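Local coordinates for protein beta-glucosidase (Chaetomella raphigera, PDB 6JXG) that probably hydrolyses terminal, non-reducing beta-D-glucosyl residues to release beta-D-glucose, as a secreted family 3 glycoside hydrolase of cellulose breakdown, at residues 422-436 with 466-480. Residues are numbered along the deposited sequence; the frame is centred on the assembly and turned at random.
Sequences AASAAAAAETAIVFI and LVQAVASASKNVIVV. With MAN (alpha-D-mannopyranose), chain E.
Ala432, Val434 and Ile436 are joined to Asn476, Ile478 and Val480 by five backbone hydrogen bonds between the parallel strands 431-436 and 477-480. The shortest, Ile478 N to Ala432 O, spans 2.8 Å, and all five are nearly straight. Ser474 OG accepts from Asn476 N in an ST turn, while a water donates to Ala426 O and lies 2.8 Å from Ser474 OG. Thr431 OG1 carries an O-linked mannose, whose O2 donates to Glu430 OE1; Asn476 packs beside the sugar, its CG 3.8 Å from mannose C3. With an alanine in place of Asn476, the mannose would lose its amide neighbour and would probably be freer to shift.

Val434 packs between the sheet and helix 466-471, its side chain and that of Leu466 sliding past each other in opposite directions. With chi1 54°, Val434 CG2 lies anti to the backbone N and 3.9 Å from Leu466 CG, whereas CG1 meets Val467, Val477 and Val479. Val470 CG1 lies 3.6 Å from Ala432 CB, and its CG2 reaches Ala422 and Val434. The axes of segments 422-427 and 466-471 come within 7.9 Å and cross at -36°, consistent with small interface alanines; Ala422 CB presses tightly on Leu466 CD1 (3.5 Å). On the other sheet face, Val480 CB lies 3.7 Å from Phe435 CD1, and its CG2 touches Ile433.

Strand 431-438, helix 463-471 and strand 477-483 form a beta-alpha-beta crossover in the family 3 C-terminal domain, both helices packing on the face bearing Ala432 and Val434. Strands 351-355 and 498-503 flank the pair; helix 396-406 meets Phe435 on the opposite face.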
loop_
_atom_site.group_PDB
_atom_site.type_symbol
_atom_site.label_atom_id
_atom_site.label_comp_id
_atom_site.label_asym_id
_atom_site.label_seq_id
_atom_site.Cartn_x
_atom_site.Cartn_y
_atom_site.Cartn_z
ATOM N N ALA A 422 28.556 -7.746 -19.063
ATOM C CA ALA A 422 27.473 -6.921 -19.566
ATOM C C ALA A 422 27.837 -6.202 -20.886
ATOM O O ALA A 422 27.096 -6.302 -21.867
ATOM C CB ALA A 422 27.077 -5.890 -18.515
ATOM N N ALA A 423 28.964 -5.491 -20.890
ATOM C CA ALA A 423 29.378 -4.760 -22.124
ATOM C C ALA A 423 29.652 -5.760 -23.227
ATOM O O ALA A 423 29.332 -5.548 -24.425
ATOM C CB ALA A 423 30.600 -3.895 -21.852
ATOM N N SER A 424 30.187 -6.900 -22.806
ATOM C CA SER A 424 30.473 -7.942 -23.727
ATOM C C SER A 424 29.218 -8.463 -24.383
ATOM O O SER A 424 29.156 -8.575 -25.620
ATOM C CB SER A 424 31.247 -9.077 -23.054
ATOM O OG SER A 424 31.538 -10.019 -24.043
ATOM N N ALA A 425 28.178 -8.780 -23.598
ATOM C CA ALA A 425 26.959 -9.274 -24.210
ATOM C C ALA A 425 26.242 -8.208 -25.011
ATOM O O ALA A 425 25.629 -8.555 -26.007
ATOM C CB ALA A 425 25.998 -9.819 -23.122
ATOM N N ALA A 426 26.273 -6.941 -24.554
ATOM C CA ALA A 426 25.586 -5.824 -25.270
ATOM C C ALA A 426 26.123 -5.668 -26.746
ATOM O O ALA A 426 25.382 -5.437 -27.709
ATOM C CB ALA A 426 25.806 -4.554 -24.494
ATOM N N ALA A 427 27.419 -5.888 -26.901
ATOM C CA ALA A 427 28.104 -5.672 -28.190
ATOM C C ALA A 427 27.708 -6.742 -29.156
ATOM O O ALA A 427 27.795 -6.556 -30.371
ATOM C CB ALA A 427 29.575 -5.682 -27.964
ATOM N N ALA A 428 27.188 -7.856 -28.633
ATOM C CA ALA A 428 26.945 -8.981 -29.470
ATOM C C ALA A 428 25.503 -9.078 -29.861
ATOM O O ALA A 428 25.142 -10.070 -30.447
ATOM C CB ALA A 428 27.435 -10.291 -28.799
ATOM N N ALA A 429 24.671 -8.066 -29.578
ATOM C CA ALA A 429 23.267 -8.127 -29.975
ATOM C C ALA A 429 22.800 -6.784 -30.543
ATOM O O ALA A 429 23.347 -5.773 -30.197
ATOM C CB ALA A 429 22.401 -8.470 -28.753
ATOM N N GLU A 430 21.726 -6.794 -31.324
ATOM C CA GLU A 430 21.143 -5.593 -31.906
ATOM C C GLU A 430 20.564 -4.662 -30.813
ATOM O O GLU A 430 20.572 -3.442 -30.904
ATOM C CB GLU A 430 19.980 -5.982 -32.778
ATOM C CG GLU A 430 20.262 -6.693 -34.072
ATOM C CD GLU A 430 19.141 -6.420 -35.067
ATOM O OE1 GLU A 430 17.966 -6.143 -34.650
ATOM O OE2 GLU A 430 19.460 -6.433 -36.272
ATOM N N THR A 431 20.107 -5.274 -29.743
ATOM C CA THR A 431 19.360 -4.548 -28.691
ATOM C C THR A 431 19.672 -5.258 -27.416
ATOM O O THR A 431 19.744 -6.486 -27.409
ATOM C CB THR A 431 17.849 -4.619 -28.986
ATOM O OG1 THR A 431 17.588 -3.806 -30.126
ATOM C CG2 THR A 431 16.977 -3.991 -27.815
ATOM N N ALA A 432 19.811 -4.494 -26.345
ATOM C CA ALA A 432 20.127 -5.007 -24.990
ATOM C C ALA A 432 19.094 -4.570 -23.983
ATOM O O ALA A 432 18.803 -3.375 -23.902
ATOM C CB ALA A 432 21.456 -4.449 -24.535
ATOM N N ILE A 433 18.568 -5.515 -23.218
ATOM C CA ILE A 433 17.653 -5.201 -22.104
ATOM C C ILE A 433 18.404 -5.525 -20.811
ATOM O O ILE A 433 18.887 -6.679 -20.629
ATOM C CB ILE A 433 16.363 -6.049 -22.117
ATOM C CG1 ILE A 433 15.750 -6.133 -23.533
ATOM C CG2 ILE A 433 15.433 -5.523 -21.056
ATOM C CD1 ILE A 433 14.508 -7.006 -23.701
ATOM N N VAL A 434 18.553 -4.493 -19.975
ATOM C CA VAL A 434 19.308 -4.557 -18.782
ATOM C C VAL A 434 18.346 -4.351 -17.572
ATOM O O VAL A 434 17.523 -3.444 -17.571
ATOM C CB VAL A 434 20.498 -3.549 -18.795
ATOM C CG1 VAL A 434 20.059 -2.126 -19.077
ATOM C CG2 VAL A 434 21.290 -3.594 -17.511
ATOM N N PHE A 435 18.534 -5.172 -16.547
ATOM C CA PHE A 435 17.603 -5.352 -15.441
ATOM C C PHE A 435 18.308 -4.934 -14.162
ATOM O O PHE A 435 19.338 -5.504 -13.777
ATOM C CB PHE A 435 17.184 -6.843 -15.360
ATOM C CG PHE A 435 16.347 -7.311 -16.514
ATOM C CD1 PHE A 435 14.957 -7.349 -16.417
ATOM C CD2 PHE A 435 16.912 -7.645 -17.710
ATOM C CE1 PHE A 435 14.179 -7.749 -17.490
ATOM C CE2 PHE A 435 16.121 -8.055 -18.793
ATOM C CZ PHE A 435 14.756 -8.088 -18.679
ATOM N N ILE A 436 17.752 -3.941 -13.492
ATOM C CA ILE A 436 18.299 -3.385 -12.293
ATOM C C ILE A 436 17.216 -3.262 -11.242
ATOM O O ILE A 436 16.008 -3.210 -11.573
ATOM C CB ILE A 436 19.019 -2.033 -12.519
ATOM C CG1 ILE A 436 18.086 -0.966 -13.109
ATOM C CG2 ILE A 436 20.212 -2.253 -13.412
ATOM C CD1 ILE A 436 18.577 0.462 -13.036
ATOM N N LEU A 466 26.076 -0.848 -14.081
ATOM C CA LEU A 466 25.678 -1.835 -15.054
ATOM C C LEU A 466 25.075 -1.258 -16.326
ATOM O O LEU A 466 25.400 -1.689 -17.484
ATOM C CB LEU A 466 24.683 -2.857 -14.438
ATOM C CG LEU A 466 24.394 -4.104 -15.255
ATOM C CD1 LEU A 466 25.661 -4.889 -15.501
ATOM C CD2 LEU A 466 23.346 -4.951 -14.502
ATOM N N VAL A 467 24.108 -0.372 -16.160
ATOM C CA VAL A 467 23.517 0.314 -17.296
ATOM C C VAL A 467 24.572 1.080 -18.105
ATOM O O VAL A 467 24.577 0.948 -19.302
ATOM C CB VAL A 467 22.368 1.271 -16.911
ATOM C CG1 VAL A 467 21.713 1.840 -18.182
ATOM C CG2 VAL A 467 21.316 0.469 -16.162
ATOM N N GLN A 468 25.456 1.813 -17.430
ATOM C CA GLN A 468 26.533 2.554 -18.127
ATOM C C GLN A 468 27.422 1.615 -19.006
ATOM O O GLN A 468 27.734 1.955 -20.157
ATOM C CB GLN A 468 27.370 3.265 -17.124
ATOM C CG GLN A 468 26.701 4.478 -16.593
ATOM C CD GLN A 468 27.363 5.057 -15.399
ATOM O OE1 GLN A 468 28.045 4.359 -14.652
ATOM N NE2 GLN A 468 27.193 6.364 -15.208
ATOM N N ALA A 469 27.742 0.426 -18.479
ATOM C CA ALA A 469 28.456 -0.608 -19.217
ATOM C C ALA A 469 27.701 -1.096 -20.455
ATOM O O ALA A 469 28.293 -1.340 -21.536
ATOM C CB ALA A 469 28.772 -1.787 -18.304
ATOM N N VAL A 470 26.398 -1.270 -20.332
ATOM C CA VAL A 470 25.635 -1.761 -21.429
ATOM C C VAL A 470 25.546 -0.651 -22.493
ATOM O O VAL A 470 25.674 -0.933 -23.715
ATOM C CB VAL A 470 24.238 -2.215 -20.952
ATOM C CG1 VAL A 470 23.345 -2.599 -22.112
ATOM C CG2 VAL A 470 24.418 -3.444 -20.048
ATOM N N ALA A 471 25.293 0.568 -22.045
ATOM C CA ALA A 471 25.172 1.738 -22.931
ATOM C C ALA A 471 26.470 2.018 -23.732
ATOM O O ALA A 471 26.418 2.458 -24.845
ATOM C CB ALA A 471 24.796 2.989 -22.113
ATOM N N SER A 472 27.591 1.666 -23.150
ATOM C CA SER A 472 28.891 1.851 -23.754
ATOM C C SER A 472 29.133 0.921 -24.940
ATOM O O SER A 472 30.008 1.218 -25.747
ATOM C CB SER A 472 30.022 1.676 -22.683
ATOM O OG SER A 472 30.298 0.280 -22.436
ATOM N N ALA A 473 28.362 -0.145 -25.089
ATOM C CA ALA A 473 28.613 -1.151 -26.108
ATOM C C ALA A 473 27.398 -1.444 -26.973
ATOM O O ALA A 473 27.408 -2.378 -27.761
ATOM C CB ALA A 473 29.088 -2.406 -25.441
ATOM N N SER A 474 26.324 -0.668 -26.784
ATOM C CA SER A 474 25.109 -0.834 -27.568
ATOM C C SER A 474 24.518 0.525 -27.955
ATOM O O SER A 474 24.563 1.456 -27.168
ATOM C CB SER A 474 24.040 -1.679 -26.788
ATOM O OG SER A 474 22.796 -1.736 -27.469
ATOM N N LYS A 475 23.883 0.563 -29.134
ATOM C CA LYS A 475 23.148 1.702 -29.598
ATOM C C LYS A 475 21.697 1.661 -29.158
ATOM O O LYS A 475 20.975 2.651 -29.373
ATOM C CB LYS A 475 23.056 1.725 -31.119
ATOM C CG LYS A 475 24.354 1.540 -31.851
ATOM C CD LYS A 475 25.053 2.872 -31.946
ATOM C CE LYS A 475 26.393 2.649 -32.625
ATOM N NZ LYS A 475 27.175 3.898 -32.528
ATOM N N ASN A 476 21.233 0.532 -28.623
ATOM C CA ASN A 476 19.786 0.355 -28.367
ATOM C C ASN A 476 19.602 -0.380 -27.069
ATOM O O ASN A 476 19.596 -1.616 -27.058
ATOM C CB ASN A 476 19.050 -0.408 -29.472
ATOM C CG ASN A 476 19.003 0.369 -30.767
ATOM O OD1 ASN A 476 18.259 1.342 -30.909
ATOM N ND2 ASN A 476 19.859 -0.010 -31.686
ATOM N N VAL A 477 19.398 0.389 -26.014
ATOM C CA VAL A 477 19.276 -0.174 -24.698
ATOM C C VAL A 477 17.912 0.059 -24.114
ATOM O O VAL A 477 17.458 1.200 -24.014
ATOM C CB VAL A 477 20.311 0.450 -23.751
ATOM C CG1 VAL A 477 20.219 -0.182 -22.349
ATOM C CG2 VAL A 477 21.734 0.304 -24.344
ATOM N N ILE A 478 17.315 -1.004 -23.609
ATOM C CA ILE A 478 16.039 -0.876 -22.857
ATOM C C ILE A 478 16.390 -1.150 -21.387
ATOM O O ILE A 478 16.980 -2.229 -21.100
ATOM C CB ILE A 478 15.095 -1.993 -23.288
ATOM C CG1 ILE A 478 14.914 -2.000 -24.816
ATOM C CG2 ILE A 478 13.785 -1.955 -22.496
ATOM C CD1 ILE A 478 14.377 -0.766 -25.442
ATOM N N VAL A 479 16.097 -0.237 -20.474
ATOM C CA VAL A 479 16.315 -0.449 -19.038
ATOM C C VAL A 479 15.005 -0.881 -18.363
ATOM O O VAL A 479 14.028 -0.173 -18.404
ATOM C CB VAL A 479 16.865 0.802 -18.328
ATOM C CG1 VAL A 479 17.100 0.567 -16.850
ATOM C CG2 VAL A 479 18.143 1.270 -18.999
ATOM N N VAL A 480 15.028 -2.048 -17.739
ATOM C CA VAL A 480 13.933 -2.531 -16.838
ATOM C C VAL A 480 14.333 -2.362 -15.403
ATOM O O VAL A 480 15.364 -2.926 -15.005
ATOM C CB VAL A 480 13.579 -3.987 -17.123
ATOM C CG1 VAL A 480 12.518 -4.496 -16.153
ATOM C CG2 VAL A 480 13.114 -4.075 -18.543
HETATM C C1 MAN E . 16.452 -4.299 -30.810
HETATM C C2 MAN E . 16.879 -3.549 -32.081
HETATM C C3 MAN E . 16.485 -2.070 -32.142
HETATM C C4 MAN E . 15.050 -1.872 -31.671
HETATM C C5 MAN E . 15.011 -2.458 -30.287
HETATM C C6 MAN E . 13.715 -2.141 -29.578
HETATM O O2 MAN E . 16.199 -4.196 -33.099
HETATM O O3 MAN E . 16.599 -1.705 -33.491
HETATM O O4 MAN E . 14.642 -0.492 -31.662
HETATM O O5 MAN E . 15.206 -3.858 -30.349
HETATM O O6 MAN E . 12.623 -2.764 -30.231
HETATM O O HOH W 1 22.870 -4.503 -27.852
#